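PDB 3HX6: type IV pilus biogenesis factor PilY1 from Pseudomonas aeruginosa, which primes type IV pilus assembly, supports twitching motility and host-cell adhesion, and probably regulates pilus retraction through calcium binding and release. Local coordinates for residues 56-61 / 72-77; 83-88 / 172-177; 153-158 / 165-170; 205-210 / 227-232. The protein carries 3 engineered substitutions. One frame throughout, in Å; residues are numbered along the deposited sequence.

Interaction 1: residues 56-61 / 72-77; sequences GKAQYL and GNYSTF
In the beta-propeller of the PilY1 C-terminal domain, the loop that follows strand 54-55 is met by the first turn of helix 74-82, with Tyr74 reaching from the helix to the loop backbone. Its phenol oxygen accepts a hydrogen bond from Tyr60 N (N to OH 2.9 Å), nearly straight at 165°. The same hydroxyl bonds to the carboxylate of Asp144 on strand 141-147, which also receives Gln59 N, so one phenol and one carboxylate together tie down two successive amides of the loop. The ring reaches Ala58 and Tyr60 because chi1 of Tyr74 (-160°) swings CG away from the backbone N. The two tyrosine side chains cross at about a right angle, CD2 of Tyr60 lying 3.9 Å from CZ of Tyr74. Farther along the helix, the Phe77 ring brings CD2 to within 4.4 Å of Ala58 CB. The helix itself is capped by Asn73, whose OD1 accepts from Thr76 N at 3.2 Å and from Ser75 OG. Back at the contact, the carbonyl oxygen of Tyr60 lies in the plane of the Tyr74 ring, at its edge, 3.2 Å from CE2.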
loop_
_atom_site.group_PDB
_atom_site.type_symbol
_atom_site.label_atom_id
_atom_site.label_comp_id
_atom_site.label_asym_id
_atom_site.label_seq_id
_atom_site.Cartn_x
_atom_site.Cartn_y
_atom_site.Cartn_z
ATOM N N GLY A 56 12.789 6.237 6.375
ATOM C CA GLY A 56 12.354 7.066 5.267
ATOM C C GLY A 56 11.277 8.035 5.722
ATOM O O GLY A 56 11.580 9.134 6.187
ATOM N N LYS A 57 10.018 7.620 5.599
ATOM C CA LYS A 57 8.888 8.452 6.002
ATOM C C LYS A 57 8.593 8.328 7.495
ATOM O O LYS A 57 9.171 7.482 8.189
ATOM C CB LYS A 57 7.627 8.054 5.230
ATOM C CG LYS A 57 7.656 8.354 3.743
ATOM C CD LYS A 57 6.268 8.167 3.145
ATOM C CE LYS A 57 6.241 8.516 1.668
ATOM N NZ LYS A 57 4.852 8.475 1.117
ATOM N N ALA A 58 7.687 9.175 7.980
ATOM C CA ALA A 58 7.290 9.145 9.381
ATOM C C ALA A 58 6.719 7.753 9.619
ATOM O O ALA A 58 6.080 7.175 8.739
ATOM C CB ALA A 58 6.237 10.203 9.657
ATOM N N GLN A 59 6.957 7.216 10.808
ATOM C CA GLN A 59 6.491 5.880 11.134
ATOM C C GLN A 59 4.993 5.745 11.365
ATOM O O GLN A 59 4.404 4.728 11.017
ATOM C CB GLN A 59 7.244 5.360 12.363
ATOM C CG GLN A 59 6.621 4.129 12.999
ATOM C CD GLN A 59 7.443 3.586 14.153
ATOM O OE1 GLN A 59 8.055 4.342 14.907
ATOM N NE2 GLN A 59 7.444 2.266 14.306
ATOM N N TYR A 60 4.370 6.769 11.937
ATOM C CA TYR A 60 2.946 6.690 12.249
ATOM C C TYR A 60 2.044 7.548 11.376
ATOM O O TYR A 60 2.504 8.363 10.580
ATOM C CB TYR A 60 2.711 7.091 13.712
ATOM C CG TYR A 60 3.715 6.532 14.702
ATOM C CD1 TYR A 60 3.854 5.157 14.889
ATOM C CD2 TYR A 60 4.528 7.382 15.452
ATOM C CE1 TYR A 60 4.786 4.641 15.802
ATOM C CE2 TYR A 60 5.459 6.879 16.365
ATOM C CZ TYR A 60 5.585 5.507 16.535
ATOM O OH TYR A 60 6.525 5.001 17.415
ATOM N N LEU A 61 0.743 7.335 11.541
ATOM C CA LEU A 61 -0.257 8.115 10.837
ATOM C C LEU A 61 -0.590 9.213 11.829
ATOM O O LEU A 61 -0.776 8.950 13.019
ATOM C CB LEU A 61 -1.503 7.281 10.544
ATOM C CG LEU A 61 -1.368 6.205 9.463
ATOM C CD1 LEU A 61 -2.715 5.542 9.256
ATOM C CD2 LEU A 61 -0.874 6.827 8.160
ATOM N N GLY A 72 2.997 18.683 20.527
ATOM C CA GLY A 72 3.755 18.602 19.291
ATOM C C GLY A 72 2.857 18.679 18.070
ATOM O O GLY A 72 1.642 18.824 18.195
ATOM N N ASN A 73 3.455 18.594 16.886
ATOM C CA ASN A 73 2.692 18.631 15.644
ATOM C C ASN A 73 3.231 17.525 14.740
ATOM O O ASN A 73 4.204 17.727 14.018
ATOM C CB ASN A 73 2.852 19.983 14.947
ATOM C CG ASN A 73 1.808 20.204 13.878
ATOM O OD1 ASN A 73 1.512 19.306 13.087
ATOM N ND2 ASN A 73 1.238 21.403 13.845
ATOM N N TYR A 74 2.600 16.356 14.774
ATOM C CA TYR A 74 3.086 15.247 13.967
ATOM C C TYR A 74 2.928 15.466 12.468
ATOM O O TYR A 74 3.788 15.054 11.691
ATOM C CB TYR A 74 2.399 13.937 14.362
ATOM C CG TYR A 74 3.179 12.711 13.928
ATOM C CD1 TYR A 74 4.387 12.375 14.548
ATOM C CD2 TYR A 74 2.732 11.905 12.879
ATOM C CE1 TYR A 74 5.132 11.269 14.133
ATOM C CE2 TYR A 74 3.473 10.796 12.454
ATOM C CZ TYR A 74 4.672 10.486 13.087
ATOM O OH TYR A 74 5.416 9.404 12.664
ATOM N N SER A 75 1.840 16.110 12.054
ATOM C CA SER A 75 1.620 16.348 10.630
ATOM C C SER A 75 2.789 17.108 10.002
ATOM O O SER A 75 3.209 16.786 8.893
ATOM C CB SER A 75 0.321 17.123 10.398
ATOM O OG SER A 75 0.434 18.445 10.886
ATOM N N THR A 76 3.316 18.108 10.707
ATOM C CA THR A 76 4.440 18.875 10.177
ATOM C C THR A 76 5.712 18.027 10.193
ATOM O O THR A 76 6.594 18.193 9.349
ATOM C CB THR A 76 4.681 20.183 10.970
ATOM O OG1 THR A 76 4.923 19.880 12.346
ATOM C CG2 THR A 76 3.470 21.100 10.867
ATOM N N PHE A 77 5.807 17.118 11.158
ATOM C CA PHE A 77 6.964 16.238 11.241
ATOM C C PHE A 77 6.879 15.251 10.089
ATOM O O PHE A 77 7.864 14.987 9.410
ATOM C CB PHE A 77 6.962 15.455 12.551
ATOM C CG PHE A 77 8.100 14.476 12.671
ATOM C CD1 PHE A 77 9.375 14.912 13.005
ATOM C CD2 PHE A 77 7.894 13.120 12.440
ATOM C CE1 PHE A 77 10.431 14.008 13.116
ATOM C CE2 PHE A 77 8.941 12.213 12.548
ATOM C CZ PHE A 77 10.211 12.660 12.884
#

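Interaction 2: residues 83-88 / 172-177; sequences TRAPRV and TDPANI
Arg84 and Pro174 meet where the turn leading into strand 87-91 packs against the loop between strands 165-170 and 178-184. Arg84 extends from its backbone and then bends at chi3 (56°), which brings both CD and NH1 alongside the Thr172 carbonyl. NH1 donates to Thr172 O at 3.2 Å, and the oxygen lies in the guanidinium plane. The N-H...O line is almost straight (174°), yet it reaches the carbonyl well off its axis. Arg84 CD touches the same Thr172 O at 3.1 Å.

Pro174 supplies the apolar half of the contact. Its CD rests 4.0 Å from Arg84 CG, its CG faces the Ala85 carbonyl oxygen, and its CB lies 3.7 Å from Arg87 CG. The Arg87 chain folds back at chi2, setting its guanidinium over Pro174 CB, which sits off-centre toward the rim of that group. NH1 of Arg87 also bonds to Pro86 O at 2.8 Å, and this fixes the turn of the group over the proline.

Farther out, Arg84 NE bonds to Gly56 O and NH1 to Thr153 OG1, and a weak bond joins NH2 to Lys57 O. Thr172 is held in turn through OG1, which bonds to Thr153 N and to Asp170 OD1. These partners of the buried guanidinium are neutral oxygens, with the carboxylate of Asp144 in the second shell behind Thr153 OG1. Its positive charge is probably stabilised by their dipoles, and the side chain ties the segment before strand 87-91 to the blade that holds Thr153.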
loop_
_atom_site.group_PDB
_atom_site.type_symbol
_atom_site.label_atom_id
_atom_site.label_comp_id
_atom_site.label_asym_id
_atom_site.label_seq_id
_atom_site.Cartn_x
_atom_site.Cartn_y
_atom_site.Cartn_z
ATOM N N THR A 83 10.259 14.062 2.439
ATOM C CA THR A 83 11.418 14.357 1.606
ATOM C C THR A 83 12.747 13.934 2.233
ATOM O O THR A 83 13.817 14.291 1.733
ATOM C CB THR A 83 11.471 15.869 1.282
ATOM O OG1 THR A 83 12.738 16.197 0.697
ATOM C CG2 THR A 83 11.263 16.694 2.542
ATOM N N ARG A 84 12.688 13.171 3.322
ATOM C CA ARG A 84 13.909 12.722 3.984
ATOM C C ARG A 84 14.634 11.655 3.168
ATOM O O ARG A 84 14.014 10.725 2.647
ATOM C CB ARG A 84 13.592 12.174 5.381
ATOM C CG ARG A 84 14.803 11.595 6.107
ATOM C CD ARG A 84 14.507 11.336 7.574
ATOM N NE ARG A 84 13.350 10.469 7.772
ATOM C CZ ARG A 84 12.846 10.169 8.965
ATOM N NH1 ARG A 84 13.403 10.665 10.058
ATOM N NH2 ARG A 84 11.786 9.381 9.066
ATOM N N ALA A 85 15.952 11.794 3.061
ATOM C CA ALA A 85 16.757 10.838 2.309
ATOM C C ALA A 85 16.749 9.487 3.019
ATOM O O ALA A 85 17.255 9.360 4.131
ATOM C CB ALA A 85 18.186 11.349 2.165
ATOM N N PRO A 86 16.166 8.462 2.382
ATOM C CA PRO A 86 16.084 7.112 2.946
ATOM C C PRO A 86 17.430 6.527 3.376
ATOM O O PRO A 86 18.456 6.745 2.730
ATOM C CB PRO A 86 15.441 6.310 1.819
ATOM C CG PRO A 86 14.549 7.322 1.167
ATOM C CD PRO A 86 15.447 8.534 1.097
ATOM N N ARG A 87 17.408 5.781 4.476
ATOM C CA ARG A 87 18.605 5.148 5.012
ATOM C C ARG A 87 18.240 3.817 5.650
ATOM O O ARG A 87 17.179 3.676 6.257
ATOM C CB ARG A 87 19.263 6.044 6.064
ATOM C CG ARG A 87 19.972 7.270 5.509
ATOM C CD ARG A 87 21.253 6.882 4.784
ATOM N NE ARG A 87 22.001 8.051 4.329
ATOM C CZ ARG A 87 21.596 8.881 3.371
ATOM N NH1 ARG A 87 20.441 8.676 2.753
ATOM N NH2 ARG A 87 22.348 9.919 3.033
ATOM N N VAL A 88 19.117 2.833 5.495
ATOM C CA VAL A 88 18.898 1.523 6.085
ATOM C C VAL A 88 20.114 1.215 6.938
ATOM O O VAL A 88 21.237 1.148 6.443
ATOM C CB VAL A 88 18.722 0.427 5.014
ATOM C CG1 VAL A 88 18.699 -0.949 5.670
ATOM C CG2 VAL A 88 17.421 0.657 4.252
ATOM N N THR A 172 16.877 11.242 12.977
ATOM C CA THR A 172 15.895 12.069 12.283
ATOM C C THR A 172 16.502 12.699 11.028
ATOM O O THR A 172 15.868 12.745 9.976
ATOM C CB THR A 172 15.389 13.196 13.195
ATOM O OG1 THR A 172 15.005 12.645 14.461
ATOM C CG2 THR A 172 14.196 13.900 12.561
ATOM N N ASP A 173 17.732 13.185 11.150
ATOM C CA ASP A 173 18.427 13.804 10.025
ATOM C C ASP A 173 19.655 12.967 9.677
ATOM O O ASP A 173 20.676 13.026 10.365
ATOM C CB ASP A 173 18.836 15.239 10.388
ATOM C CG ASP A 173 19.591 15.947 9.261
ATOM O OD1 ASP A 173 19.452 15.547 8.085
ATOM O OD2 ASP A 173 20.317 16.921 9.561
ATOM N N PRO A 174 19.566 12.168 8.602
ATOM C CA PRO A 174 20.679 11.314 8.172
ATOM C C PRO A 174 21.989 12.074 7.993
ATOM O O PRO A 174 23.072 11.527 8.209
ATOM C CB PRO A 174 20.168 10.706 6.864
ATOM C CG PRO A 174 19.223 11.749 6.349
ATOM C CD PRO A 174 18.485 12.156 7.600
ATOM N N ALA A 175 21.882 13.339 7.606
ATOM C CA ALA A 175 23.055 14.173 7.398
ATOM C C ALA A 175 23.598 14.670 8.731
ATOM O O ALA A 175 24.678 15.255 8.793
ATOM C CB ALA A 175 22.703 15.353 6.502
ATOM N N ASN A 176 22.847 14.439 9.802
ATOM C CA ASN A 176 23.284 14.875 11.117
ATOM C C ASN A 176 22.805 13.942 12.216
ATOM O O ASN A 176 21.925 14.287 13.005
ATOM C CB ASN A 176 22.799 16.297 11.392
ATOM C CG ASN A 176 23.327 16.847 12.698
ATOM O OD1 ASN A 176 24.534 16.847 12.944
ATOM N ND2 ASN A 176 22.422 17.325 13.545
ATOM N N ILE A 177 23.399 12.753 12.257
ATOM C CA ILE A 177 23.067 11.748 13.255
ATOM C C ILE A 177 23.760 12.097 14.565
ATOM O O ILE A 177 24.951 12.414 14.580
ATOM C CB ILE A 177 23.527 10.356 12.787
ATOM C CG1 ILE A 177 22.769 9.983 11.514
ATOM C CG2 ILE A 177 23.312 9.323 13.892
ATOM C CD1 ILE A 177 23.187 8.667 10.912
#

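Interaction 3: residues 153-158 / 165-170; sequences TVLIGS and GLFALD
Strands 150-158 and 165-170 form a beta hairpin at the centre of a four-stranded antiparallel propeller blade, in which Phe167 lies over Gly157. The Phe167 ring, with CG between its backbone N and carbonyl carbon (chi1 63°), folds back across the neighbouring strand and lays a face on the glycine. Gly157 CA stands 3.9 Å from the ring centroid in a CH-pi contact, a place where the lack of a side chain leaves a flat hollow for the ring. On the side of the sheet that carries Phe167 and Leu169, Leu155 CD2 extends the apolar patch, 4.3 Å from both Phe167 CE2 and Leu169 CD1, and Leu97 of strand 97-99, in the preceding sheet, packs on all three side chains.

On the other side of the sheet, the small Ala168 makes a shallow dip into which Val154 CG2 and Ile156 CG1 lean, with Val154 CG2 at 4.1 Å from Ala168 CB. Near the hairpin end Leu166 CD1 fits against Ser158 CB at 3.6 Å.

Two hydrogen-bonded pairs, Leu155 with Leu169 and Gly157 with Phe167, clamp the backbones together. In the second of these, Gly157 N meets Phe167 O at 2.8 Å, and Phe167 N returns to Gly157 O at 3.0 Å.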
loop_
_atom_site.group_PDB
_atom_site.type_symbol
_atom_site.label_atom_id
_atom_site.label_comp_id
_atom_site.label_asym_id
_atom_site.label_seq_id
_atom_site.Cartn_x
_atom_site.Cartn_y
_atom_site.Cartn_z
ATOM N N THR A 153 13.279 10.679 15.036
ATOM C CA THR A 153 13.302 9.301 14.583
ATOM C C THR A 153 14.545 8.805 15.296
ATOM O O THR A 153 15.630 9.379 15.153
ATOM C CB THR A 153 13.485 9.160 13.066
ATOM O OG1 THR A 153 12.350 9.719 12.391
ATOM C CG2 THR A 153 13.597 7.686 12.699
ATOM N N VAL A 154 14.387 7.764 16.100
ATOM C CA VAL A 154 15.513 7.244 16.851
ATOM C C VAL A 154 15.890 5.842 16.403
ATOM O O VAL A 154 15.107 5.153 15.755
ATOM C CB VAL A 154 15.196 7.226 18.368
ATOM C CG1 VAL A 154 14.123 6.175 18.669
ATOM C CG2 VAL A 154 16.453 6.939 19.163
ATOM N N LEU A 155 17.107 5.442 16.747
ATOM C CA LEU A 155 17.615 4.121 16.426
ATOM C C LEU A 155 18.225 3.583 17.712
ATOM O O LEU A 155 19.067 4.230 18.324
ATOM C CB LEU A 155 18.677 4.198 15.315
ATOM C CG LEU A 155 19.347 2.880 14.907
ATOM C CD1 LEU A 155 19.952 3.008 13.517
ATOM C CD2 LEU A 155 20.409 2.506 15.927
ATOM N N ILE A 156 17.767 2.412 18.136
ATOM C CA ILE A 156 18.285 1.802 19.343
ATOM C C ILE A 156 19.103 0.573 18.949
ATOM O O ILE A 156 18.614 -0.316 18.258
ATOM C CB ILE A 156 17.140 1.405 20.316
ATOM C CG1 ILE A 156 16.409 2.663 20.810
ATOM C CG2 ILE A 156 17.710 0.700 21.538
ATOM C CD1 ILE A 156 15.592 3.360 19.777
ATOM N N GLY A 157 20.361 0.549 19.371
ATOM C CA GLY A 157 21.223 -0.574 19.046
ATOM C C GLY A 157 21.832 -1.168 20.296
ATOM O O GLY A 157 21.576 -0.689 21.395
ATOM N N SER A 158 22.628 -2.221 20.144
ATOM C CA SER A 158 23.266 -2.833 21.306
ATOM C C SER A 158 24.609 -3.412 20.890
ATOM O O SER A 158 24.878 -3.559 19.700
ATOM C CB SER A 158 22.387 -3.942 21.890
ATOM O OG SER A 158 22.571 -5.161 21.194
ATOM N N GLY A 165 25.792 -3.691 26.560
ATOM C CA GLY A 165 25.514 -2.280 26.414
ATOM C C GLY A 165 24.415 -1.976 25.427
ATOM O O GLY A 165 24.126 -2.753 24.512
ATOM N N LEU A 166 23.816 -0.810 25.621
ATOM C CA LEU A 166 22.729 -0.326 24.792
ATOM C C LEU A 166 23.070 1.094 24.376
ATOM O O LEU A 166 23.776 1.796 25.093
ATOM C CB LEU A 166 21.441 -0.299 25.621
ATOM C CG LEU A 166 20.264 -1.229 25.335
ATOM C CD1 LEU A 166 20.761 -2.538 24.798
ATOM C CD2 LEU A 166 19.445 -1.425 26.617
ATOM N N PHE A 167 22.589 1.510 23.213
ATOM C CA PHE A 167 22.798 2.875 22.777
ATOM C C PHE A 167 21.634 3.317 21.903
ATOM O O PHE A 167 20.924 2.492 21.318
ATOM C CB PHE A 167 24.139 3.056 22.043
ATOM C CG PHE A 167 24.260 2.280 20.764
ATOM C CD1 PHE A 167 24.887 1.037 20.743
ATOM C CD2 PHE A 167 23.769 2.807 19.571
ATOM C CE1 PHE A 167 25.029 0.327 19.545
ATOM C CE2 PHE A 167 23.904 2.109 18.373
ATOM C CZ PHE A 167 24.536 0.866 18.358
ATOM N N ALA A 168 21.426 4.627 21.851
ATOM C CA ALA A 168 20.353 5.198 21.061
ATOM C C ALA A 168 20.923 6.345 20.247
ATOM O O ALA A 168 21.727 7.128 20.746
ATOM C CB ALA A 168 19.235 5.704 21.978
ATOM N N LEU A 169 20.529 6.427 18.984
ATOM C CA LEU A 169 20.998 7.503 18.132
ATOM C C LEU A 169 19.780 8.264 17.636
ATOM O O LEU A 169 18.699 7.684 17.487
ATOM C CB LEU A 169 21.767 6.948 16.924
ATOM C CG LEU A 169 22.936 5.993 17.202
ATOM C CD1 LEU A 169 23.501 5.474 15.879
ATOM C CD2 LEU A 169 24.005 6.704 18.004
ATOM N N ASP A 170 19.946 9.566 17.420
ATOM C CA ASP A 170 18.870 10.386 16.885
ATOM C C ASP A 170 19.156 10.328 15.396
ATOM O O ASP A 170 20.135 10.903 14.924
ATOM C CB ASP A 170 18.967 11.835 17.367
ATOM C CG ASP A 170 17.815 12.688 16.865
ATOM O OD1 ASP A 170 17.425 12.534 15.686
ATOM O OD2 ASP A 170 17.301 13.517 17.644
#

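Interaction 4: residues 205-210 / 227-232; sequences NGKWAV and IIDMET. Engineered in segment 227-232: Met230 (natural residue Leu).
Asp229 OD1 takes hydrogen bonds from two waters, one of which bridges to Asn205 ND2 of the other segment. Water 1 donates to OD1 at 2.8 Å and accepts from Asn205 ND2, and water 2 donates to OD1 and to Trp208 O while accepting from Glu231 N. The aliphatic end of Lys207 lies beside the same oxygen, CE to OD1 3.5 Å, but NZ stays 5.0 Å from it, so no salt bridge is made. The other carboxylate oxygen, OD2, accepts from Thr232 N at 2.9 Å, an Asx motif that holds the turn after the strand.

Val210 and Ile228 form a hydrogen-bonded pair, and beyond the non-hydrogen-bonded pair of Ala209 and Asp229, Met230 N reaches Trp208 O at 3.0 Å.

Away from the carboxylate the contact is apolar. A chi1 of -169° extends the engineered Met230 from the backbone, and the bend at chi2 then carries SD to 3.7 Å from Val210 CG2. Ala209 CB touches Ile227 CG2 at 4.0 Å, and Val210 CB faces Ile228 CB.

Trp208 CB touches Met230 CB, while its ring leads away, NE1 bonding to Glu69 and the ring packing on Tyr60. Strands 208-213 and 223-229 are the central antiparallel hairpin of a four-stranded sheet, the blade unit of a beta-propeller.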
loop_
_atom_site.group_PDB
_atom_site.type_symbol
_atom_site.label_atom_id
_atom_site.label_comp_id
_atom_site.label_asym_id
_atom_site.label_seq_id
_atom_site.Cartn_x
_atom_site.Cartn_y
_atom_site.Cartn_z
ATOM N N ASN A 205 4.045 7.503 32.334
ATOM C CA ASN A 205 4.811 8.413 33.178
ATOM C C ASN A 205 4.976 9.725 32.412
ATOM O O ASN A 205 5.770 10.584 32.784
ATOM C CB ASN A 205 6.176 7.812 33.551
ATOM C CG ASN A 205 7.160 7.827 32.406
ATOM O OD1 ASN A 205 6.801 7.565 31.262
ATOM N ND2 ASN A 205 8.417 8.126 32.712
ATOM N N GLY A 206 4.200 9.853 31.336
ATOM C CA GLY A 206 4.202 11.046 30.507
ATOM C C GLY A 206 5.298 11.171 29.467
ATOM O O GLY A 206 5.337 12.157 28.723
ATOM N N LYS A 207 6.175 10.176 29.378
ATOM C CA LYS A 207 7.278 10.265 28.432
ATOM C C LYS A 207 7.491 9.024 27.569
ATOM O O LYS A 207 6.915 7.958 27.817
ATOM C CB LYS A 207 8.566 10.587 29.201
ATOM C CG LYS A 207 8.392 11.725 30.213
ATOM C CD LYS A 207 9.621 11.910 31.087
ATOM C CE LYS A 207 10.669 12.781 30.418
ATOM N NZ LYS A 207 10.178 14.183 30.301
ATOM N N TRP A 208 8.312 9.184 26.539
ATOM C CA TRP A 208 8.641 8.085 25.654
ATOM C C TRP A 208 9.834 7.367 26.248
ATOM O O TRP A 208 10.711 7.993 26.838
ATOM C CB TRP A 208 8.974 8.599 24.260
ATOM C CG TRP A 208 7.749 8.913 23.468
ATOM C CD1 TRP A 208 6.904 9.974 23.638
ATOM C CD2 TRP A 208 7.186 8.112 22.425
ATOM N NE1 TRP A 208 5.843 9.879 22.762
ATOM C CE2 TRP A 208 5.995 8.745 22.006
ATOM C CE3 TRP A 208 7.577 6.918 21.802
ATOM C CZ2 TRP A 208 5.186 8.221 20.991
ATOM C CZ3 TRP A 208 6.771 6.396 20.790
ATOM C CH2 TRP A 208 5.587 7.052 20.396
ATOM N N ALA A 209 9.871 6.053 26.089
ATOM C CA ALA A 209 10.964 5.279 26.639
ATOM C C ALA A 209 11.342 4.099 25.774
ATOM O O ALA A 209 10.617 3.703 24.856
ATOM C CB ALA A 209 10.594 4.775 28.028
ATOM N N VAL A 210 12.511 3.554 26.069
ATOM C CA VAL A 210 12.974 2.363 25.392
ATOM C C VAL A 210 12.618 1.298 26.404
ATOM O O VAL A 210 13.077 1.347 27.546
ATOM C CB VAL A 210 14.491 2.368 25.184
ATOM C CG1 VAL A 210 14.970 0.959 24.801
ATOM C CG2 VAL A 210 14.851 3.369 24.090
ATOM N N ILE A 227 13.173 -0.005 31.625
ATOM C CA ILE A 227 12.409 1.088 31.060
ATOM C C ILE A 227 13.376 2.257 31.090
ATOM O O ILE A 227 13.638 2.852 32.135
ATOM C CB ILE A 227 11.147 1.368 31.887
ATOM C CG1 ILE A 227 10.229 0.139 31.824
ATOM C CG2 ILE A 227 10.425 2.597 31.345
ATOM C CD1 ILE A 227 8.934 0.272 32.604
ATOM N N ILE A 228 13.924 2.549 29.918
ATOM C CA ILE A 228 14.919 3.591 29.746
ATOM C C ILE A 228 14.322 4.853 29.139
ATOM O O ILE A 228 13.708 4.803 28.075
ATOM C CB ILE A 228 16.041 3.067 28.831
ATOM C CG1 ILE A 228 16.534 1.713 29.367
ATOM C CG2 ILE A 228 17.177 4.081 28.748
ATOM C CD1 ILE A 228 17.439 0.958 28.417
ATOM N N ASP A 229 14.503 5.985 29.811
ATOM C CA ASP A 229 13.977 7.246 29.301
ATOM C C ASP A 229 14.589 7.508 27.932
ATOM O O ASP A 229 15.813 7.520 27.777
ATOM C CB ASP A 229 14.323 8.402 30.246
ATOM C CG ASP A 229 13.729 9.723 29.785
ATOM O OD1 ASP A 229 12.484 9.835 29.749
ATOM O OD2 ASP A 229 14.507 10.643 29.453
ATOM N N MET A 230 13.733 7.722 26.941
ATOM C CA MET A 230 14.184 7.966 25.577
ATOM C C MET A 230 15.192 9.106 25.475
ATOM O O MET A 230 16.250 8.961 24.863
ATOM C CB MET A 230 12.985 8.273 24.673
ATOM C CG MET A 230 13.311 8.273 23.186
ATOM S SD MET A 230 13.942 6.659 22.627
ATOM C CE MET A 230 15.666 6.979 22.475
ATOM N N GLU A 231 14.868 10.240 26.081
ATOM C CA GLU A 231 15.747 11.394 26.010
ATOM C C GLU A 231 17.070 11.263 26.752
ATOM O O GLU A 231 18.138 11.504 26.185
ATOM C CB GLU A 231 15.018 12.639 26.524
ATOM C CG GLU A 231 15.887 13.891 26.568
ATOM C CD GLU A 231 15.111 15.126 26.986
ATOM O OE1 GLU A 231 14.395 15.067 28.010
ATOM O OE2 GLU A 231 15.224 16.160 26.295
ATOM N N THR A 232 16.988 10.862 28.012
ATOM C CA THR A 232 18.153 10.771 28.882
ATOM C C THR A 232 18.934 9.468 28.931
ATOM O O THR A 232 20.130 9.480 29.202
ATOM C CB THR A 232 17.740 11.136 30.323
ATOM O OG1 THR A 232 17.344 12.515 30.361
ATOM C CG2 THR A 232 18.888 10.918 31.295
HETATM O O HOH W 1 11.010 7.800 31.028
HETATM O O HOH W 2 12.029 10.743 27.439
#

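Interactions 3 and 4 are buried hairpins, each the middle of its own four-stranded blade, and they pack face to face: Val154 CG2 lies 3.4 Å from the engineered Met230 CE, and Ile156 and Leu166 meet Val210 and Ile228, respectively. Their chemistry is that of backbone ladders between apolar faces. Interactions 1 and 2 lie nearer the surface, where loops and a helix end rely on polar bonds from side chain to backbone, given by a tyrosine in one and an arginine in the other. That arginine of interaction 2 also ties interactions 1 and 3 together, whereas interactions 2 and 4 do not touch, their nearest atoms being about 10 Å apart.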